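Local coordinates for cell envelope-related transcriptional attenuator domain-containing protein (Streptococcus agalactiae, PDB 3OKZ) that is of unknown function but belongs to the LytR/CpsA/Psr family, whose members are thought to attach anionic glycopolymers to the cell wall of Gram-positive bacteria, at residues E15-F20 with L231-D236; L23-D28 with D110-I115; V48-K53 with K235-H240. All coordinates share one frame; numbering follows the deposited sequence.

Interaction 1: E15-F20 with L231-D236; sequences EETKPF and LLAYKD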
loop_
_atom_site.group_PDB
_atom_site.type_symbol
_atom_site.label_atom_id
_atom_site.label_comp_id
_atom_site.label_asym_id
_atom_site.label_seq_id
_atom_site.Cartn_x
_atom_site.Cartn_y
_atom_site.Cartn_z
ATOM N N GLU A 15 -12.508 6.191 17.278
ATOM C CA GLU A 15 -13.087 6.478 18.587
ATOM C C GLU A 15 -14.590 6.635 18.466
ATOM O O GLU A 15 -15.297 6.703 19.468
ATOM C CB GLU A 15 -12.491 7.761 19.171
ATOM C CG GLU A 15 -10.988 7.707 19.326
ATOM C CD GLU A 15 -10.269 8.000 18.034
ATOM O OE1 GLU A 15 -9.958 9.187 17.809
ATOM O OE2 GLU A 15 -10.025 7.059 17.245
ATOM N N GLU A 16 -15.076 6.676 17.231
ATOM C CA GLU A 16 -16.496 6.846 16.970
ATOM C C GLU A 16 -17.025 5.740 16.070
ATOM O O GLU A 16 -18.103 5.865 15.500
ATOM C CB GLU A 16 -16.719 8.204 16.317
ATOM C CG GLU A 16 -15.932 9.299 17.011
ATOM C CD GLU A 16 -15.993 10.621 16.293
ATOM O OE1 GLU A 16 -15.364 11.579 16.785
ATOM O OE2 GLU A 16 -16.662 10.705 15.242
ATOM N N THR A 17 -16.255 4.665 15.946
ATOM C CA THR A 17 -16.621 3.526 15.120
ATOM C C THR A 17 -17.165 3.939 13.752
ATOM O O THR A 17 -18.147 3.364 13.257
ATOM C CB THR A 17 -17.667 2.644 15.820
ATOM O OG1 THR A 17 -17.378 2.576 17.222
ATOM C CG2 THR A 17 -17.622 1.227 15.250
ATOM N N LYS A 18 -16.512 4.931 13.148
ATOM C CA LYS A 18 -16.880 5.458 11.833
ATOM C C LYS A 18 -15.946 4.857 10.773
ATOM O O LYS A 18 -14.764 4.623 11.044
ATOM C CB LYS A 18 -16.746 6.985 11.848
ATOM C CG LYS A 18 -17.177 7.679 10.565
ATOM C CD LYS A 18 -18.681 7.534 10.301
ATOM C CE LYS A 18 -19.051 8.023 8.896
ATOM N NZ LYS A 18 -20.449 7.680 8.500
ATOM N N PRO A 19 -16.464 4.590 9.555
ATOM C CA PRO A 19 -15.656 4.018 8.469
ATOM C C PRO A 19 -14.382 4.834 8.284
ATOM O O PRO A 19 -14.398 6.057 8.439
ATOM C CB PRO A 19 -16.576 4.133 7.262
ATOM C CG PRO A 19 -17.920 3.986 7.855
ATOM C CD PRO A 19 -17.837 4.841 9.089
ATOM N N PHE A 20 -13.275 4.186 7.949
ATOM C CA PHE A 20 -12.072 4.970 7.788
ATOM C C PHE A 20 -11.117 4.466 6.726
ATOM O O PHE A 20 -11.278 3.366 6.198
ATOM C CB PHE A 20 -11.364 5.086 9.129
ATOM C CG PHE A 20 -10.777 3.793 9.616
ATOM C CD1 PHE A 20 -9.448 3.470 9.341
ATOM C CD2 PHE A 20 -11.547 2.899 10.362
ATOM C CE1 PHE A 20 -8.896 2.276 9.808
ATOM C CE2 PHE A 20 -10.997 1.700 10.834
ATOM C CZ PHE A 20 -9.674 1.389 10.557
ATOM N N LEU A 231 -10.976 -0.921 18.189
ATOM C CA LEU A 231 -10.469 -1.621 17.024
ATOM C C LEU A 231 -11.227 -2.921 16.746
ATOM O O LEU A 231 -11.608 -3.188 15.599
ATOM C CB LEU A 231 -8.975 -1.869 17.197
ATOM C CG LEU A 231 -8.178 -0.595 16.886
ATOM C CD1 LEU A 231 -6.816 -0.638 17.557
ATOM C CD2 LEU A 231 -8.045 -0.444 15.369
ATOM N N LEU A 232 -11.458 -3.719 17.788
ATOM C CA LEU A 232 -12.200 -4.970 17.638
ATOM C C LEU A 232 -13.511 -4.697 16.915
ATOM O O LEU A 232 -14.085 -5.582 16.277
ATOM C CB LEU A 232 -12.509 -5.569 19.005
ATOM C CG LEU A 232 -11.471 -6.416 19.741
ATOM C CD1 LEU A 232 -10.054 -6.052 19.336
ATOM C CD2 LEU A 232 -11.682 -6.207 21.232
ATOM N N ALA A 233 -13.986 -3.465 17.025
ATOM C CA ALA A 233 -15.224 -3.089 16.380
ATOM C C ALA A 233 -15.142 -3.284 14.873
ATOM O O ALA A 233 -16.176 -3.366 14.207
ATOM C CB ALA A 233 -15.565 -1.642 16.703
ATOM N N TYR A 234 -13.925 -3.371 14.327
ATOM C CA TYR A 234 -13.775 -3.542 12.879
ATOM C C TYR A 234 -13.319 -4.944 12.452
ATOM O O TYR A 234 -13.187 -5.235 11.256
ATOM C CB TYR A 234 -12.807 -2.499 12.321
ATOM C CG TYR A 234 -13.125 -1.062 12.692
ATOM C CD1 TYR A 234 -12.825 -0.567 13.958
ATOM C CD2 TYR A 234 -13.684 -0.184 11.757
ATOM C CE1 TYR A 234 -13.062 0.774 14.292
ATOM C CE2 TYR A 234 -13.928 1.157 12.076
ATOM C CZ TYR A 234 -13.609 1.631 13.348
ATOM O OH TYR A 234 -13.805 2.961 13.668
ATOM N N LYS A 235 -13.104 -5.812 13.439
ATOM C CA LYS A 235 -12.659 -7.186 13.196
ATOM C C LYS A 235 -13.576 -7.957 12.250
ATOM O O LYS A 235 -13.116 -8.798 11.479
ATOM C CB LYS A 235 -12.532 -7.949 14.528
ATOM C CG LYS A 235 -12.272 -9.453 14.367
ATOM C CD LYS A 235 -12.688 -10.222 15.607
ATOM C CE LYS A 235 -13.095 -11.653 15.273
ATOM N NZ LYS A 235 -11.944 -12.532 14.905
ATOM N N ASP A 236 -14.873 -7.684 12.309
ATOM C CA ASP A 236 -15.821 -8.379 11.443
ATOM C C ASP A 236 -15.697 -7.855 10.023
ATOM O O ASP A 236 -15.860 -8.599 9.060
ATOM C CB ASP A 236 -17.253 -8.168 11.945
ATOM C CG ASP A 236 -17.360 -8.292 13.448
ATOM O OD1 ASP A 236 -16.787 -7.433 14.155
ATOM O OD2 ASP A 236 -18.004 -9.249 13.924
#

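Interaction 2: L23-D28 with D110-I115; sequences LLMGVD and DYFMQI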
loop_
_atom_site.group_PDB
_atom_site.type_symbol
_atom_site.label_atom_id
_atom_site.label_comp_id
_atom_site.label_asym_id
_atom_site.label_seq_id
_atom_site.Cartn_x
_atom_site.Cartn_y
_atom_site.Cartn_z
ATOM N N LEU A 23 -3.586 4.437 5.009
ATOM C CA LEU A 23 -2.601 4.231 3.971
ATOM C C LEU A 23 -1.642 3.225 4.546
ATOM O O LEU A 23 -0.907 3.523 5.495
ATOM C CB LEU A 23 -1.851 5.517 3.666
ATOM C CG LEU A 23 -0.771 5.345 2.599
ATOM C CD1 LEU A 23 -1.408 4.792 1.340
ATOM C CD2 LEU A 23 -0.110 6.677 2.308
ATOM N N LEU A 24 -1.668 2.028 3.983
ATOM C CA LEU A 24 -0.801 0.959 4.431
ATOM C C LEU A 24 0.446 0.949 3.541
ATOM O O LEU A 24 0.349 0.929 2.312
ATOM C CB LEU A 24 -1.580 -0.366 4.365
ATOM C CG LEU A 24 -1.021 -1.668 4.943
ATOM C CD1 LEU A 24 -0.057 -2.309 3.956
ATOM C CD2 LEU A 24 -0.342 -1.393 6.287
HETATM N N MSE A 25 1.620 0.995 4.161
HETATM C CA MSE A 25 2.867 0.988 3.398
HETATM C C MSE A 25 3.955 0.054 3.906
HETATM O O MSE A 25 4.200 -0.071 5.115
HETATM C CB MSE A 25 3.473 2.372 3.341
HETATM C CG MSE A 25 2.574 3.441 2.807
HETATM SE SE MSE A 25 3.530 5.107 2.953
HETATM C CE MSE A 25 4.165 5.232 1.149
ATOM N N GLY A 26 4.616 -0.575 2.939
ATOM C CA GLY A 26 5.712 -1.482 3.206
ATOM C C GLY A 26 6.960 -0.701 2.865
ATOM O O GLY A 26 7.179 -0.298 1.712
ATOM N N VAL A 27 7.785 -0.455 3.865
ATOM C CA VAL A 27 8.984 0.306 3.608
ATOM C C VAL A 27 10.262 -0.512 3.665
ATOM O O VAL A 27 10.453 -1.332 4.559
ATOM C CB VAL A 27 9.120 1.443 4.603
ATOM C CG1 VAL A 27 10.315 2.300 4.220
ATOM C CG2 VAL A 27 7.835 2.256 4.646
ATOM N N ASP A 28 11.132 -0.283 2.692
ATOM C CA ASP A 28 12.425 -0.944 2.658
ATOM C C ASP A 28 13.415 0.085 3.226
ATOM O O ASP A 28 13.872 0.998 2.528
ATOM C CB ASP A 28 12.786 -1.320 1.230
ATOM C CG ASP A 28 14.125 -1.990 1.136
ATOM O OD1 ASP A 28 14.450 -2.788 2.034
ATOM O OD2 ASP A 28 14.847 -1.727 0.154
ATOM N N ASP A 110 -7.635 9.165 6.725
ATOM C CA ASP A 110 -7.724 9.022 8.176
ATOM C C ASP A 110 -6.435 8.628 8.906
ATOM O O ASP A 110 -5.908 9.384 9.725
ATOM C CB ASP A 110 -8.826 8.013 8.502
ATOM C CG ASP A 110 -10.207 8.579 8.289
ATOM O OD1 ASP A 110 -11.127 7.811 7.953
ATOM O OD2 ASP A 110 -10.375 9.799 8.470
ATOM N N TYR A 111 -5.927 7.440 8.613
ATOM C CA TYR A 111 -4.722 6.979 9.280
ATOM C C TYR A 111 -3.588 6.631 8.329
ATOM O O TYR A 111 -3.639 6.925 7.139
ATOM C CB TYR A 111 -5.054 5.782 10.182
ATOM C CG TYR A 111 -6.148 6.107 11.163
ATOM C CD1 TYR A 111 -7.485 5.886 10.844
ATOM C CD2 TYR A 111 -5.852 6.741 12.371
ATOM C CE1 TYR A 111 -8.506 6.299 11.702
ATOM C CE2 TYR A 111 -6.865 7.161 13.234
ATOM C CZ TYR A 111 -8.187 6.943 12.892
ATOM O OH TYR A 111 -9.182 7.415 13.717
ATOM N N PHE A 112 -2.561 5.996 8.867
ATOM C CA PHE A 112 -1.401 5.645 8.084
ATOM C C PHE A 112 -0.577 4.618 8.842
ATOM O O PHE A 112 -0.354 4.737 10.050
ATOM C CB PHE A 112 -0.575 6.910 7.848
ATOM C CG PHE A 112 0.883 6.660 7.664
ATOM C CD1 PHE A 112 1.403 6.372 6.400
ATOM C CD2 PHE A 112 1.742 6.691 8.762
ATOM C CE1 PHE A 112 2.759 6.112 6.224
ATOM C CE2 PHE A 112 3.105 6.432 8.605
ATOM C CZ PHE A 112 3.613 6.140 7.328
HETATM N N MSE A 113 -0.123 3.601 8.129
HETATM C CA MSE A 113 0.687 2.584 8.764
HETATM C C MSE A 113 1.843 2.171 7.869
HETATM O O MSE A 113 1.685 1.966 6.655
HETATM C CB MSE A 113 -0.166 1.367 9.105
HETATM C CG MSE A 113 0.623 0.241 9.741
HETATM SE SE MSE A 113 -0.449 -1.284 10.184
HETATM C CE MSE A 113 -0.857 -0.860 12.007
ATOM N N GLN A 114 3.019 2.068 8.471
ATOM C CA GLN A 114 4.185 1.652 7.714
ATOM C C GLN A 114 4.902 0.545 8.452
ATOM O O GLN A 114 5.015 0.580 9.678
ATOM C CB GLN A 114 5.120 2.838 7.457
ATOM C CG GLN A 114 5.805 3.436 8.674
ATOM C CD GLN A 114 6.460 4.765 8.329
ATOM O OE1 GLN A 114 6.821 5.015 7.178
ATOM N NE2 GLN A 114 6.622 5.619 9.326
ATOM N N ILE A 115 5.345 -0.449 7.687
ATOM C CA ILE A 115 6.059 -1.604 8.222
ATOM C C ILE A 115 7.254 -1.912 7.322
ATOM O O ILE A 115 7.122 -1.942 6.096
ATOM C CB ILE A 115 5.133 -2.837 8.280
ATOM C CG1 ILE A 115 3.857 -2.472 9.048
ATOM C CG2 ILE A 115 5.844 -4.002 8.969
ATOM C CD1 ILE A 115 2.962 -3.650 9.401
#

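Interaction 3: V48-K53 with K235-H240; sequences VTINPK and KDSLEH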
loop_
_atom_site.group_PDB
_atom_site.type_symbol
_atom_site.label_atom_id
_atom_site.label_comp_id
_atom_site.label_asym_id
_atom_site.label_seq_id
_atom_site.Cartn_x
_atom_site.Cartn_y
_atom_site.Cartn_z
ATOM N N VAL A 48 -6.374 1.565 2.165
ATOM C CA VAL A 48 -7.355 0.634 2.707
ATOM C C VAL A 48 -8.587 1.322 3.271
ATOM O O VAL A 48 -8.478 2.335 3.969
ATOM C CB VAL A 48 -6.745 -0.214 3.851
ATOM C CG1 VAL A 48 -7.591 -1.459 4.085
ATOM C CG2 VAL A 48 -5.297 -0.576 3.531
ATOM N N THR A 49 -9.755 0.764 2.966
ATOM C CA THR A 49 -11.017 1.290 3.480
ATOM C C THR A 49 -11.606 0.214 4.366
ATOM O O THR A 49 -11.492 -0.974 4.052
ATOM C CB THR A 49 -12.053 1.538 2.386
ATOM O OG1 THR A 49 -12.395 0.291 1.779
ATOM C CG2 THR A 49 -11.527 2.481 1.345
ATOM N N ILE A 50 -12.224 0.641 5.468
ATOM C CA ILE A 50 -12.886 -0.259 6.422
ATOM C C ILE A 50 -14.168 0.437 6.852
ATOM O O ILE A 50 -14.130 1.567 7.355
ATOM C CB ILE A 50 -12.041 -0.519 7.700
ATOM C CG1 ILE A 50 -10.649 -1.031 7.332
ATOM C CG2 ILE A 50 -12.743 -1.544 8.579
ATOM C CD1 ILE A 50 -9.527 -0.176 7.889
ATOM N N ASN A 51 -15.302 -0.222 6.634
ATOM C CA ASN A 51 -16.593 0.350 7.001
ATOM C C ASN A 51 -17.299 -0.597 7.955
ATOM O O ASN A 51 -17.902 -1.588 7.532
ATOM C CB ASN A 51 -17.455 0.559 5.766
ATOM C CG ASN A 51 -18.711 1.330 6.070
ATOM O OD1 ASN A 51 -19.462 0.978 6.975
ATOM N ND2 ASN A 51 -18.950 2.391 5.313
ATOM N N PRO A 52 -17.246 -0.296 9.259
ATOM C CA PRO A 52 -17.874 -1.128 10.291
ATOM C C PRO A 52 -19.367 -1.314 10.056
ATOM O O PRO A 52 -19.951 -2.345 10.404
ATOM C CB PRO A 52 -17.572 -0.357 11.568
ATOM C CG PRO A 52 -17.599 1.068 11.103
ATOM C CD PRO A 52 -16.799 0.990 9.826
ATOM N N LYS A 53 -19.964 -0.299 9.445
ATOM C CA LYS A 53 -21.387 -0.273 9.145
ATOM C C LYS A 53 -21.755 -1.293 8.064
ATOM O O LYS A 53 -22.388 -2.309 8.356
ATOM C CB LYS A 53 -21.760 1.150 8.708
ATOM C CG LYS A 53 -23.222 1.517 8.796
ATOM C CD LYS A 53 -23.416 2.999 8.501
ATOM C CE LYS A 53 -22.918 3.367 7.108
ATOM N NZ LYS A 53 -23.125 4.808 6.795
ATOM N N LYS A 235 -13.104 -5.812 13.439
ATOM C CA LYS A 235 -12.659 -7.186 13.196
ATOM C C LYS A 235 -13.576 -7.957 12.250
ATOM O O LYS A 235 -13.116 -8.798 11.479
ATOM C CB LYS A 235 -12.532 -7.949 14.528
ATOM C CG LYS A 235 -12.272 -9.453 14.367
ATOM C CD LYS A 235 -12.688 -10.222 15.607
ATOM C CE LYS A 235 -13.095 -11.653 15.273
ATOM N NZ LYS A 235 -11.944 -12.532 14.905
ATOM N N ASP A 236 -14.873 -7.684 12.309
ATOM C CA ASP A 236 -15.821 -8.379 11.443
ATOM C C ASP A 236 -15.697 -7.855 10.023
ATOM O O ASP A 236 -15.860 -8.599 9.060
ATOM C CB ASP A 236 -17.253 -8.168 11.945
ATOM C CG ASP A 236 -17.360 -8.292 13.448
ATOM O OD1 ASP A 236 -16.787 -7.433 14.155
ATOM O OD2 ASP A 236 -18.004 -9.249 13.924
ATOM N N SER A 237 -15.406 -6.564 9.909
ATOM C CA SER A 237 -15.267 -5.911 8.614
ATOM C C SER A 237 -14.140 -6.517 7.798
ATOM O O SER A 237 -14.215 -6.589 6.567
ATOM C CB SER A 237 -15.011 -4.412 8.798
ATOM O OG SER A 237 -16.145 -3.779 9.368
ATOM N N LEU A 238 -13.093 -6.956 8.486
ATOM C CA LEU A 238 -11.946 -7.547 7.817
ATOM C C LEU A 238 -12.282 -8.921 7.232
ATOM O O LEU A 238 -11.483 -9.512 6.509
ATOM C CB LEU A 238 -10.788 -7.645 8.812
ATOM C CG LEU A 238 -10.526 -6.330 9.564
ATOM C CD1 LEU A 238 -9.405 -6.510 10.581
ATOM C CD2 LEU A 238 -10.184 -5.229 8.569
ATOM N N GLU A 239 -13.481 -9.409 7.525
ATOM C CA GLU A 239 -13.929 -10.721 7.065
ATOM C C GLU A 239 -14.190 -10.794 5.564
ATOM O O GLU A 239 -14.304 -11.886 5.006
ATOM C CB GLU A 239 -15.205 -11.119 7.813
ATOM C CG GLU A 239 -15.229 -12.536 8.381
ATOM C CD GLU A 239 -14.368 -12.694 9.624
ATOM O OE1 GLU A 239 -14.603 -13.654 10.391
ATOM O OE2 GLU A 239 -13.455 -11.868 9.836
ATOM N N HIS A 240 -14.306 -9.638 4.917
ATOM C CA HIS A 240 -14.560 -9.588 3.474
ATOM C C HIS A 240 -13.769 -8.469 2.801
ATOM O O HIS A 240 -14.067 -7.287 2.995
ATOM C CB HIS A 240 -16.047 -9.378 3.209
ATOM C CG HIS A 240 -16.932 -10.221 4.066
ATOM N ND1 HIS A 240 -17.319 -9.840 5.332
ATOM C CD2 HIS A 240 -17.469 -11.445 3.858
ATOM C CE1 HIS A 240 -18.057 -10.794 5.869
ATOM N NE2 HIS A 240 -18.163 -11.780 4.997
#

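Interaction 1: E15-F20 with L231-D236
The ring of Tyr234 lays one face over the edge of Phe20, an edge-to-face (T-shaped) pair with centroids 4.9 Å apart and planes at 84°. Phe20 CE2 is the atom that points into the face; it sits off-centre and lies 3.2 Å from Tyr234 CE2. A chi1 of 69°, with CG between the backbone N and the carbonyl carbon, swings the Phe20 ring so that its CD2-CE2 edge meets that face. The hydroxyl reaches the backbone before the strand: Tyr234 OH donates to Lys18 O at 3.3 Å, from above the carbonyl plane and 40° out of it. Thr17 CA borders the same hydroxyl. On the exposed side, Thr17 CG2 meets Ala233 CB at 3.8 Å. The charged end of Lys18 leaves this contact and pairs with Asp279. Tyr234 sits in a type I beta turn from Leu232 to Lys235, and Ile50 and Pro52 touch its side chain as well. Phe20 also meets the ring of Tyr111 at about a right angle. A T-shaped aromatic pair and a tyrosine-to-backbone hydrogen bond thus join the turn 232-235 to the loop before strand 20-28 and to its first residue, at the border of the LCP domain's central sheet.

Interaction 2: L23-D28 with D110-I115
Leu23, Met25 and Ile115 bury the most surface here, and each is gripped through its backbone at both N and O. Leu23 N donates to Tyr111 O at 3.3 Å, while Leu23 O receives Met113 N at 2.7 Å. One step on, Met25 N reaches Met113 O and Met25 O takes Ile115 N at 2.8 Å. Ile115 O closes the series by accepting Val27 N at 2.8 Å. The alternation is that of a parallel pair, with strand directions 25° apart. Side chains line up by register. On one face, Leu23 and Met25 stand beside Phe112 and Gln114. The selenium of Met25, a selenomethionine, lies at the edge of the Phe112 ring, 4.9 Å from its centroid and 3.5 Å from Phe112 CE1: a Met-aromatic contact in the ring plane, not over a face. The Met25 chain, with CG beside its own backbone N (chi1 -55°) and extended from there to the selenium, carries it to this edge. Gln114, whose OE1 is bonded to Tyr89 OH, meets Val27 CG2. On the other face, Leu24 and Met113 run side by side, Leu24 CD2 lying 3.9 Å from Met113 SE; Ile115 follows there, opposite Gly26. Helix 93-105 packs on the Leu23, Met25 and Phe112 face, while strand 41-51 flanks strand 20-28 on its far edge. Such a parallel pair under a helix is the alpha/beta layering at the heart of the LCP domain.

Interaction 3: V48-K53 with K235-H240
Ser237 carries this small contact, meeting three successive residues, Ile50 and Asn51 at the end of strand 41-51 and Pro52 just past it. Its CB rests against Ile50 CG2 at 3.7 Å, a purely apolar touch. The hydroxyl continues along the chain: Ser237 OG gives a weak, long hydrogen bond to Asn51 O at 3.4 Å and lies 3.3 Å from Pro52 CA. The chi1 of -66° holds OG beside the serine's own backbone N and anti to its carbonyl carbon, where it reaches the Asn51-Pro52 junction. Leu238 adds a looser apolar touch, its CD2 reaching Ile50 CG1 at 4.4 Å. The next shell surrounds both partners. Ile50 is bound through its backbone to Phe20 on the neighbouring strand, and its side chain also touches Thr57. The Asn51 side chain takes no part across the contact: OD1 accepts from Thr54 N and ND2 donates to Glu277 O, two bonds that should hold the amide in place. On the other side, Leu238 leans on Leu198 of helix 178-200 and on Thr57, and His240 is backbone-bonded to Thr57. Ser237 and Leu238 belong to a single 3-10 turn, residues 237-239, leading into strand 241-252. It packs beside the closed end of the beta hairpin formed by strands 41-51 and 56-62, just before strand 241-252 joins the mixed sheet parallel to strand 56-62.

Interaction 2 is the core contact, its centre about 7 Å from the centre of the chain, against about 20 and 17 Å for the centres of interactions 1 and 3. Its chemistry is backbone bonding with mostly apolar side chains; the outer two rest on a few side chains: a T-shaped aromatic pair and one tyrosine hydroxyl bond in interaction 1, a serine with one weak bond in interaction 3. Interaction 3 is buried, interaction 1 partly. These two end on the same connection after helix 228-232, sharing Lys235 and Asp236, and Phe20 N is probably hydrogen-bonded to Ile50 O between them. Strands 20-28 and 41-51, neighbours in one sheet, link them to interaction 2 through Leu24 and Val48.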